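Local coordinates for protein branched-chain alpha-ketoacid decarboxylase (Lactococcus lactis, PDB 2VBF) that probably decarboxylates branched-chain and aromatic alpha-keto acids to aldehydes, using thiamine diphosphate and a magnesium ion as cofactors, at residues Gln250-Thr255 with Leu273-Gly278; Gln229-Ile234 with Ile356-Gln361; Lys132-Thr137 with Gly141-Phe146. All blocks are in the same frame, centred on the assembly; numbering follows the deposited sequence.

Contact 1 (Gln250-Thr255 with Leu273-Gly278); sequences QFVSET and LPSFLG
Val252 reaches from the last turns of a helix to two side chains of Leu273-Gly278, and a single methyl group, CG1, does nearly all the touching. Val252 CG1 lies opposite the backbone N (chi1 170°), which sends it out across the gap while CG2 stays beside the backbone N. On one flank Val252 CG1 meets Leu273 CD1 at 3.8 Å, the two side chains running obliquely past each other. On another it comes within 3.1 Å of Ser275 OG, a tight approach for a carbon and an oxygen.

The hydroxyl has a polar partner of its own: Ser275 OG stands between its own backbone N and carbonyl carbon (chi1 70°) and is hydrogen-bonded to the backbone O of Leu257. Leu273 and Ser275 are presented together by a type I beta turn from Leu273 to Phe276, closed by Phe276 N to Leu273 O at 3.1 Å.

The helix has a side-chain bond of its own near its end: Thr255 OG1 donates to Phe251 O at 2.8 Å. The same Phe251 O takes the helical N-H of Thr255, N to O 3.1 Å, from the opposite face of the carbonyl plane, so two donors of one residue grip it.

The arrangement belongs to the alpha/beta central domain. Helix 245-255 lies in the crossover between parallel neighbours 231-235 and 259-261, and the turn leads into strand 276-279, outermost on that side of the sheet. Ile259 of strand 259-261 touches both Val252 and Ser275, so helix, turn and sheet meet there.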
loop_
_atom_site.group_PDB
_atom_site.type_symbol
_atom_site.label_atom_id
_atom_site.label_comp_id
_atom_site.label_asym_id
_atom_site.label_seq_id
_atom_site.Cartn_x
_atom_site.Cartn_y
_atom_site.Cartn_z
ATOM N N GLN A 250 20.178 -13.229 30.038
ATOM C CA GLN A 250 20.929 -13.210 31.304
ATOM C C GLN A 250 20.295 -14.149 32.329
ATOM O O GLN A 250 20.996 -14.906 33.000
ATOM C CB GLN A 250 21.021 -11.790 31.882
ATOM C CG GLN A 250 21.978 -11.652 33.082
ATOM C CD GLN A 250 22.121 -10.212 33.567
ATOM O OE1 GLN A 250 21.178 -9.625 34.085
ATOM N NE2 GLN A 250 23.317 -9.646 33.412
ATOM N N PHE A 251 18.975 -14.087 32.463
ATOM C CA PHE A 251 18.243 -14.991 33.376
ATOM C C PHE A 251 18.500 -16.471 33.058
ATOM O O PHE A 251 18.847 -17.266 33.940
ATOM C CB PHE A 251 16.744 -14.695 33.320
ATOM C CG PHE A 251 15.899 -15.656 34.115
ATOM C CD1 PHE A 251 16.057 -15.755 35.495
ATOM C CD2 PHE A 251 14.948 -16.454 33.490
ATOM C CE1 PHE A 251 15.278 -16.628 36.244
ATOM C CE2 PHE A 251 14.162 -17.340 34.238
ATOM C CZ PHE A 251 14.334 -17.422 35.612
ATOM N N VAL A 252 18.351 -16.832 31.793
ATOM C CA VAL A 252 18.566 -18.216 31.353
ATOM C C VAL A 252 20.024 -18.635 31.524
ATOM O O VAL A 252 20.304 -19.776 31.902
ATOM C CB VAL A 252 18.104 -18.407 29.873
ATOM C CG1 VAL A 252 18.533 -19.750 29.323
ATOM C CG2 VAL A 252 16.595 -18.219 29.787
ATOM N N SER A 253 20.945 -17.712 31.236
ATOM C CA SER A 253 22.372 -17.949 31.385
ATOM C C SER A 253 22.713 -18.319 32.834
ATOM O O SER A 253 23.399 -19.307 33.093
ATOM C CB SER A 253 23.136 -16.677 30.977
ATOM O OG SER A 253 24.524 -16.865 31.045
ATOM N N GLU A 254 22.224 -17.502 33.763
ATOM C CA GLU A 254 22.562 -17.638 35.185
ATOM C C GLU A 254 21.960 -18.916 35.790
ATOM O O GLU A 254 22.605 -19.586 36.607
ATOM C CB GLU A 254 22.123 -16.384 35.963
ATOM C CG GLU A 254 22.937 -15.134 35.584
ATOM C CD GLU A 254 22.405 -13.809 36.160
ATOM O OE1 GLU A 254 21.264 -13.770 36.642
ATOM O OE2 GLU A 254 23.143 -12.792 36.109
ATOM N N THR A 255 20.744 -19.252 35.370
ATOM C CA THR A 255 19.986 -20.391 35.930
ATOM C C THR A 255 20.174 -21.720 35.179
ATOM O O THR A 255 19.785 -22.773 35.691
ATOM C CB THR A 255 18.473 -20.099 35.927
ATOM O OG1 THR A 255 18.040 -19.893 34.574
ATOM C CG2 THR A 255 18.149 -18.869 36.754
ATOM N N LEU A 273 23.413 -19.808 23.575
ATOM C CA LEU A 273 23.318 -20.350 24.940
ATOM C C LEU A 273 23.297 -21.869 24.973
ATOM O O LEU A 273 22.604 -22.499 24.176
ATOM C CB LEU A 273 22.065 -19.825 25.638
ATOM C CG LEU A 273 21.960 -18.322 25.891
ATOM C CD1 LEU A 273 20.755 -18.027 26.746
ATOM C CD2 LEU A 273 23.233 -17.807 26.536
ATOM N N PRO A 274 24.056 -22.477 25.911
ATOM C CA PRO A 274 24.108 -23.930 25.942
ATOM C C PRO A 274 22.750 -24.576 26.217
ATOM O O PRO A 274 22.518 -25.688 25.762
ATOM C CB PRO A 274 25.108 -24.235 27.075
ATOM C CG PRO A 274 25.185 -23.019 27.870
ATOM C CD PRO A 274 24.907 -21.873 26.949
ATOM N N SER A 275 21.865 -23.869 26.924
ATOM C CA SER A 275 20.534 -24.387 27.258
ATOM C C SER A 275 19.448 -24.065 26.214
ATOM O O SER A 275 18.301 -24.456 26.405
ATOM C CB SER A 275 20.085 -23.866 28.624
ATOM O OG SER A 275 19.809 -22.486 28.582
ATOM N N PHE A 276 19.805 -23.372 25.128
ATOM C CA PHE A 276 18.853 -23.132 24.032
ATOM C C PHE A 276 18.698 -24.419 23.220
ATOM O O PHE A 276 19.689 -24.963 22.700
ATOM C CB PHE A 276 19.276 -21.955 23.131
ATOM C CG PHE A 276 18.367 -21.757 21.943
ATOM C CD1 PHE A 276 17.116 -21.180 22.106
ATOM C CD2 PHE A 276 18.745 -22.173 20.671
ATOM C CE1 PHE A 276 16.245 -21.019 21.025
ATOM C CE2 PHE A 276 17.878 -22.011 19.580
ATOM C CZ PHE A 276 16.630 -21.431 19.766
ATOM N N LEU A 277 17.455 -24.897 23.109
ATOM C CA LEU A 277 17.141 -26.195 22.509
ATOM C C LEU A 277 16.977 -26.128 20.984
ATOM O O LEU A 277 17.335 -27.059 20.277
ATOM C CB LEU A 277 15.856 -26.777 23.130
ATOM C CG LEU A 277 15.858 -27.034 24.645
ATOM C CD1 LEU A 277 14.479 -27.489 25.150
ATOM C CD2 LEU A 277 16.921 -28.060 25.019
ATOM N N GLY A 278 16.456 -25.013 20.487
ATOM C CA GLY A 278 16.009 -24.915 19.110
ATOM C C GLY A 278 14.625 -24.291 19.072
ATOM O O GLY A 278 14.116 -23.791 20.089
#

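Contact 2 (Gln229-Ile234 with Ile356-Gln361); sequences QKPVVI and IEYEGQ
The phenol ring of Tyr358 meets Gln229, Lys230 and Pro231, and its surroundings differ from side to side. Over one face, above the ring centre, sits the backbone N of Gly360, 3.4 Å from the plane. At the edge, near the plane, the carbonyl O of Gln229 lies 3.7 Å from Tyr358 CE1, and Gln361 O lies in the plane at the hydroxyl end. Pro231 comes in at a slant, its CD 3.7 Å from Tyr358 CD1; Pro258 is a further neighbour of the ring.

With CG opposite the backbone N (chi1 180°), the ring extends from the loop toward Gln229-Pro231, and its far end is tied where Tyr358 OH donates to Gln361 O over 2.6 Å, in the carbonyl plane and on a lone pair, with a C=O...O angle of 141°.

Strand 231-235 is the first in chain order of the mixed sheet in the Rossmann-like central domain, and Ile356-Gln361 belongs to the long connection that follows helix 343-348. The contact thus sets an outgoing loop against the lead-in to strand 231-235, just after helix 212-227, whose Leu225 touches both Pro231 and Ile356.

A water spans the polar rim of the contact, donating to Gln229 O at 3.3 Å and to Tyr358 OH at 3.2 Å. The neighbouring Lys230 carries its amine away from the tyrosine, to a hydrogen bond with Ser295 OG and a cation-pi contact with Phe292, while Asp297 accepts from the backbone N atoms of Gln229 and Lys230.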
loop_
_atom_site.group_PDB
_atom_site.type_symbol
_atom_site.label_atom_id
_atom_site.label_comp_id
_atom_site.label_asym_id
_atom_site.label_seq_id
_atom_site.Cartn_x
_atom_site.Cartn_y
_atom_site.Cartn_z
ATOM N N GLN A 229 11.870 -30.803 37.973
ATOM C CA GLN A 229 12.948 -31.702 37.571
ATOM C C GLN A 229 13.322 -31.471 36.103
ATOM O O GLN A 229 14.436 -31.774 35.680
ATOM C CB GLN A 229 12.516 -33.165 37.750
ATOM C CG GLN A 229 12.009 -33.528 39.152
ATOM C CD GLN A 229 11.754 -35.026 39.316
ATOM O OE1 GLN A 229 10.840 -35.589 38.704
ATOM N NE2 GLN A 229 12.559 -35.675 40.152
ATOM N N LYS A 230 12.364 -30.963 35.323
ATOM C CA LYS A 230 12.566 -30.706 33.905
ATOM C C LYS A 230 11.782 -29.465 33.463
ATOM O O LYS A 230 10.788 -29.574 32.750
ATOM C CB LYS A 230 12.140 -31.918 33.082
ATOM C CG LYS A 230 12.641 -31.921 31.651
ATOM C CD LYS A 230 12.182 -33.189 30.966
ATOM C CE LYS A 230 12.717 -33.337 29.575
ATOM N NZ LYS A 230 12.539 -34.761 29.138
ATOM N N PRO A 231 12.237 -28.289 33.893
ATOM C CA PRO A 231 11.564 -27.068 33.476
ATOM C C PRO A 231 11.918 -26.708 32.041
ATOM O O PRO A 231 12.984 -27.085 31.550
ATOM C CB PRO A 231 12.141 -26.019 34.427
ATOM C CG PRO A 231 13.528 -26.485 34.674
ATOM C CD PRO A 231 13.409 -28.003 34.742
ATOM N N VAL A 232 11.040 -25.968 31.376
ATOM C CA VAL A 232 11.382 -25.376 30.087
ATOM C C VAL A 232 10.781 -23.971 30.026
ATOM O O VAL A 232 9.659 -23.726 30.491
ATOM C CB VAL A 232 10.917 -26.253 28.885
ATOM C CG1 VAL A 232 9.402 -26.229 28.740
ATOM C CG2 VAL A 232 11.597 -25.788 27.564
ATOM N N VAL A 233 11.574 -23.035 29.508
ATOM C CA VAL A 233 11.123 -21.672 29.258
ATOM C C VAL A 233 10.822 -21.558 27.768
ATOM O O VAL A 233 11.574 -22.066 26.936
ATOM C CB VAL A 233 12.199 -20.642 29.643
ATOM C CG1 VAL A 233 11.685 -19.202 29.419
ATOM C CG2 VAL A 233 12.626 -20.843 31.084
ATOM N N ILE A 234 9.704 -20.927 27.427
ATOM C CA ILE A 234 9.415 -20.608 26.036
ATOM C C ILE A 234 9.308 -19.080 25.937
ATOM O O ILE A 234 8.457 -18.473 26.593
ATOM C CB ILE A 234 8.107 -21.282 25.522
ATOM C CG1 ILE A 234 8.083 -22.779 25.865
ATOM C CG2 ILE A 234 7.944 -21.042 24.009
ATOM C CD1 ILE A 234 6.832 -23.510 25.375
ATOM N N ILE A 356 18.206 -20.593 41.699
ATOM C CA ILE A 356 17.664 -21.456 40.654
ATOM C C ILE A 356 18.805 -21.950 39.780
ATOM O O ILE A 356 19.526 -21.148 39.176
ATOM C CB ILE A 356 16.603 -20.737 39.782
ATOM C CG1 ILE A 356 15.434 -20.252 40.647
ATOM C CG2 ILE A 356 16.101 -21.680 38.694
ATOM C CD1 ILE A 356 14.557 -19.201 39.991
ATOM N N GLU A 357 18.965 -23.269 39.711
ATOM C CA GLU A 357 20.015 -23.874 38.915
ATOM C C GLU A 357 19.565 -25.227 38.365
ATOM O O GLU A 357 19.402 -26.195 39.113
ATOM C CB GLU A 357 21.294 -24.023 39.744
ATOM C CG GLU A 357 22.502 -24.446 38.927
ATOM C CD GLU A 357 23.743 -24.684 39.777
ATOM O OE1 GLU A 357 23.825 -24.148 40.911
ATOM O OE2 GLU A 357 24.636 -25.413 39.295
ATOM N N TYR A 358 19.344 -25.283 37.052
ATOM C CA TYR A 358 19.021 -26.535 36.378
ATOM C C TYR A 358 20.269 -27.422 36.317
ATOM O O TYR A 358 21.321 -26.975 35.865
ATOM C CB TYR A 358 18.508 -26.270 34.965
ATOM C CG TYR A 358 18.160 -27.520 34.198
ATOM C CD1 TYR A 358 17.081 -28.321 34.572
ATOM C CD2 TYR A 358 18.907 -27.907 33.095
ATOM C CE1 TYR A 358 16.765 -29.473 33.867
ATOM C CE2 TYR A 358 18.598 -29.048 32.387
ATOM C CZ TYR A 358 17.525 -29.823 32.770
ATOM O OH TYR A 358 17.247 -30.951 32.032
ATOM N N GLU A 359 20.137 -28.675 36.752
ATOM C CA GLU A 359 21.266 -29.608 36.820
ATOM C C GLU A 359 21.131 -30.810 35.873
ATOM O O GLU A 359 21.929 -31.742 35.931
ATOM C CB GLU A 359 21.422 -30.113 38.264
ATOM C CG GLU A 359 21.704 -29.010 39.275
ATOM C CD GLU A 359 21.780 -29.531 40.706
ATOM O OE1 GLU A 359 20.723 -29.865 41.288
ATOM O OE2 GLU A 359 22.902 -29.602 41.248
ATOM N N GLY A 360 20.119 -30.797 35.014
ATOM C CA GLY A 360 19.885 -31.884 34.088
ATOM C C GLY A 360 20.568 -31.638 32.765
ATOM O O GLY A 360 21.426 -30.768 32.641
ATOM N N GLN A 361 20.166 -32.424 31.777
ATOM C CA GLN A 361 20.733 -32.367 30.448
ATOM C C GLN A 361 19.793 -31.605 29.529
ATOM O O GLN A 361 18.652 -31.310 29.890
ATOM C CB GLN A 361 20.943 -33.782 29.905
ATOM C CG GLN A 361 21.960 -34.609 30.687
ATOM C CD GLN A 361 23.325 -33.946 30.736
ATOM O OE1 GLN A 361 23.794 -33.542 31.807
ATOM N NE2 GLN A 361 23.958 -33.804 29.572
HETATM O O HOH W 1 15.645 -33.473 33.170
#

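Contact 3 (Lys132-Thr137 with Gly141-Phe146); sequences KFVHHT and GDFKHF
Phe143 points the edge of its ring at Lys132-Thr137, the loop that carries the paired histidines of the pyruvate decarboxylase family in the N-terminal, pyrimidine-binding domain. His136 lies in the thiamine diphosphate pocket, its side chain about 3 Å (nearest atoms) from the cofactor.

Apolar packing centres on Phe143, which swings back toward the loop with CG opposite the carbonyl carbon (chi1 -63°). Val134 CG2 lies in the ring plane at its edge, 3.7 Å from Phe143 CE1, the two side chains crossing at nearly a right angle. Thr137 CG2 approaches Phe143 CE1 obliquely at 3.6 Å.

Two carbonyl oxygens meet ring carbons. Phe143 CZ, at the ring edge, lies 3.3 Å from Lys132 O. Phe146 CE2 comes at a slant to 3.6 Å from His136 O, a buried oxygen without a hydrogen-bonding partner in the model.

Polar bridging falls to Thr137 and a water. Thr137 OG1 donates to Val134 O at 2.7 Å, in the carbonyl plane, and accepts from Ala139 N and from the water. The water also donates to Lys132 O and accepts from Gly141 N, joining both ends of Lys132-Thr137 to Gly141. An inverse gamma turn pivots at Phe133; its bond from Val134 N to Lys132 O is weak.

Partners from both subunits hold the histidines: His136 ND1 bonds to Trp424 O and His135 ND1 to Asp308 OD2, both of the second subunit, while His135 NE2 bonds to Asp49 of the same chain. His135 CD2 lies over the centre of the His136 ring, 3.5 Å above it.

Leading into helix 145-149, Asp142 forms an Asx turn: Lys144 N donates at 2.8 Å (N-H...O 155°), meeting Asp142 OD1 almost in line with its C-O bond.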
loop_
_atom_site.group_PDB
_atom_site.type_symbol
_atom_site.label_atom_id
_atom_site.label_comp_id
_atom_site.label_asym_id
_atom_site.label_seq_id
_atom_site.Cartn_x
_atom_site.Cartn_y
_atom_site.Cartn_z
ATOM N N LYS A 132 -14.062 21.978 3.914
ATOM C CA LYS A 132 -13.674 22.223 2.520
ATOM C C LYS A 132 -13.390 20.917 1.776
ATOM O O LYS A 132 -12.821 19.976 2.342
ATOM C CB LYS A 132 -12.438 23.131 2.455
ATOM C CG LYS A 132 -12.647 24.539 3.022
ATOM C CD LYS A 132 -13.860 25.255 2.438
ATOM C CE LYS A 132 -13.666 25.638 0.967
ATOM N NZ LYS A 132 -14.910 26.207 0.359
ATOM N N PHE A 133 -13.766 20.898 0.499
ATOM C CA PHE A 133 -13.528 19.769 -0.396
ATOM C C PHE A 133 -12.109 19.854 -0.933
ATOM O O PHE A 133 -11.873 20.226 -2.087
ATOM C CB PHE A 133 -14.548 19.798 -1.550
ATOM C CG PHE A 133 -15.977 19.469 -1.151
ATOM C CD1 PHE A 133 -16.360 19.300 0.187
ATOM C CD2 PHE A 133 -16.945 19.328 -2.132
ATOM C CE1 PHE A 133 -17.677 18.990 0.531
ATOM C CE2 PHE A 133 -18.255 19.019 -1.793
ATOM C CZ PHE A 133 -18.623 18.855 -0.468
ATOM N N VAL A 134 -11.146 19.536 -0.076
ATOM C CA VAL A 134 -9.748 19.584 -0.446
ATOM C C VAL A 134 -9.193 18.214 -0.852
ATOM O O VAL A 134 -9.761 17.139 -0.558
ATOM C CB VAL A 134 -8.884 20.166 0.690
ATOM C CG1 VAL A 134 -9.224 21.664 0.910
ATOM C CG2 VAL A 134 -9.039 19.328 1.993
ATOM N N HIS A 135 -8.046 18.265 -1.519
ATOM C CA HIS A 135 -7.374 17.057 -1.961
ATOM C C HIS A 135 -7.077 16.107 -0.803
ATOM O O HIS A 135 -6.816 16.538 0.324
ATOM C CB HIS A 135 -6.097 17.391 -2.749
ATOM C CG HIS A 135 -5.036 18.092 -1.955
ATOM N ND1 HIS A 135 -5.034 19.456 -1.749
ATOM C CD2 HIS A 135 -3.921 17.623 -1.349
ATOM C CE1 HIS A 135 -3.975 19.791 -1.036
ATOM N NE2 HIS A 135 -3.276 18.701 -0.786
ATOM N N HIS A 136 -7.114 14.812 -1.120
ATOM C CA HIS A 136 -6.929 13.708 -0.180
ATOM C C HIS A 136 -8.119 13.552 0.777
ATOM O O HIS A 136 -7.949 13.049 1.884
ATOM C CB HIS A 136 -5.634 13.774 0.654
ATOM C CG HIS A 136 -4.378 14.033 -0.118
ATOM N ND1 HIS A 136 -4.224 13.748 -1.460
ATOM C CD2 HIS A 136 -3.185 14.518 0.303
ATOM C CE1 HIS A 136 -3.000 14.089 -1.836
ATOM N NE2 HIS A 136 -2.349 14.552 -0.784
ATOM N N THR A 137 -9.309 13.985 0.355
ATOM C CA THR A 137 -10.545 13.728 1.103
ATOM C C THR A 137 -11.582 13.077 0.195
ATOM O O THR A 137 -11.370 12.965 -1.016
ATOM C CB THR A 137 -11.152 15.018 1.721
ATOM O OG1 THR A 137 -11.753 15.836 0.711
ATOM C CG2 THR A 137 -10.073 15.812 2.455
ATOM N N GLY A 141 -16.361 16.918 3.453
ATOM C CA GLY A 141 -16.083 17.821 4.576
ATOM C C GLY A 141 -15.692 17.136 5.874
ATOM O O GLY A 141 -15.509 17.803 6.894
ATOM N N ASP A 142 -15.524 15.812 5.844
ATOM C CA ASP A 142 -15.240 15.020 7.044
ATOM C C ASP A 142 -13.780 14.589 7.074
ATOM O O ASP A 142 -13.310 13.821 6.223
ATOM C CB ASP A 142 -16.162 13.805 7.088
ATOM C CG ASP A 142 -16.097 13.031 8.397
ATOM O OD1 ASP A 142 -15.108 13.132 9.163
ATOM O OD2 ASP A 142 -17.078 12.306 8.670
ATOM N N PHE A 143 -13.063 15.098 8.066
ATOM C CA PHE A 143 -11.634 14.880 8.208
ATOM C C PHE A 143 -11.304 13.837 9.277
ATOM O O PHE A 143 -10.150 13.690 9.658
ATOM C CB PHE A 143 -10.915 16.213 8.445
ATOM C CG PHE A 143 -11.047 17.169 7.292
ATOM C CD1 PHE A 143 -10.053 17.262 6.334
ATOM C CD2 PHE A 143 -12.182 17.960 7.149
ATOM C CE1 PHE A 143 -10.189 18.118 5.262
ATOM C CE2 PHE A 143 -12.315 18.816 6.067
ATOM C CZ PHE A 143 -11.312 18.886 5.124
ATOM N N LYS A 144 -12.310 13.075 9.692
ATOM C CA LYS A 144 -12.151 12.115 10.771
ATOM C C LYS A 144 -12.293 10.651 10.375
ATOM O O LYS A 144 -12.046 9.789 11.217
ATOM C CB LYS A 144 -13.126 12.460 11.906
ATOM C CG LYS A 144 -12.813 13.815 12.527
ATOM C CD LYS A 144 -13.765 14.203 13.639
ATOM C CE LYS A 144 -13.153 15.285 14.552
ATOM N NZ LYS A 144 -12.963 16.618 13.908
ATOM N N HIS A 145 -12.656 10.374 9.116
ATOM C CA HIS A 145 -12.842 8.998 8.631
ATOM C C HIS A 145 -11.570 8.169 8.794
ATOM O O HIS A 145 -11.616 7.009 9.188
ATOM C CB HIS A 145 -13.141 8.931 7.132
ATOM C CG HIS A 145 -14.441 9.520 6.707
ATOM N ND1 HIS A 145 -15.656 9.137 7.238
ATOM C CD2 HIS A 145 -14.720 10.409 5.725
ATOM C CE1 HIS A 145 -16.625 9.796 6.624
ATOM N NE2 HIS A 145 -16.084 10.564 5.694
ATOM N N PHE A 146 -10.433 8.758 8.427
ATOM C CA PHE A 146 -9.211 7.970 8.280
ATOM C C PHE A 146 -8.669 7.592 9.657
ATOM O O PHE A 146 -8.203 6.476 9.841
ATOM C CB PHE A 146 -8.207 8.665 7.343
ATOM C CG PHE A 146 -8.839 9.133 6.040
ATOM C CD1 PHE A 146 -9.683 8.290 5.331
ATOM C CD2 PHE A 146 -8.616 10.412 5.542
ATOM C CE1 PHE A 146 -10.293 8.715 4.167
ATOM C CE2 PHE A 146 -9.230 10.829 4.365
ATOM C CZ PHE A 146 -10.070 9.985 3.693
HETATM O O HOH W 2 -13.837 17.202 2.061
#

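Contacts 1 and 2 share the central-domain sheet, their centres 10 Å apart, and contact 1 falls within the stretch of chain that contact 2 brings together. They also touch directly: Thr255 O and Tyr358 N, 2.9 Å apart, probably form a hydrogen bond between the helix end and the loop, and Leu277 CD1 packs on Val232 CG2 at 4.1 Å. Contact 3 lies across the chain's centre, about 54 Å from contact 1 and 58 Å from contact 2 between centres. It alone borders thiamine diphosphate. The domains nevertheless meet in the dimer, since the loop of contact 3 is met by the central-domain range of the second subunit, the same range of sequence that holds contact 1.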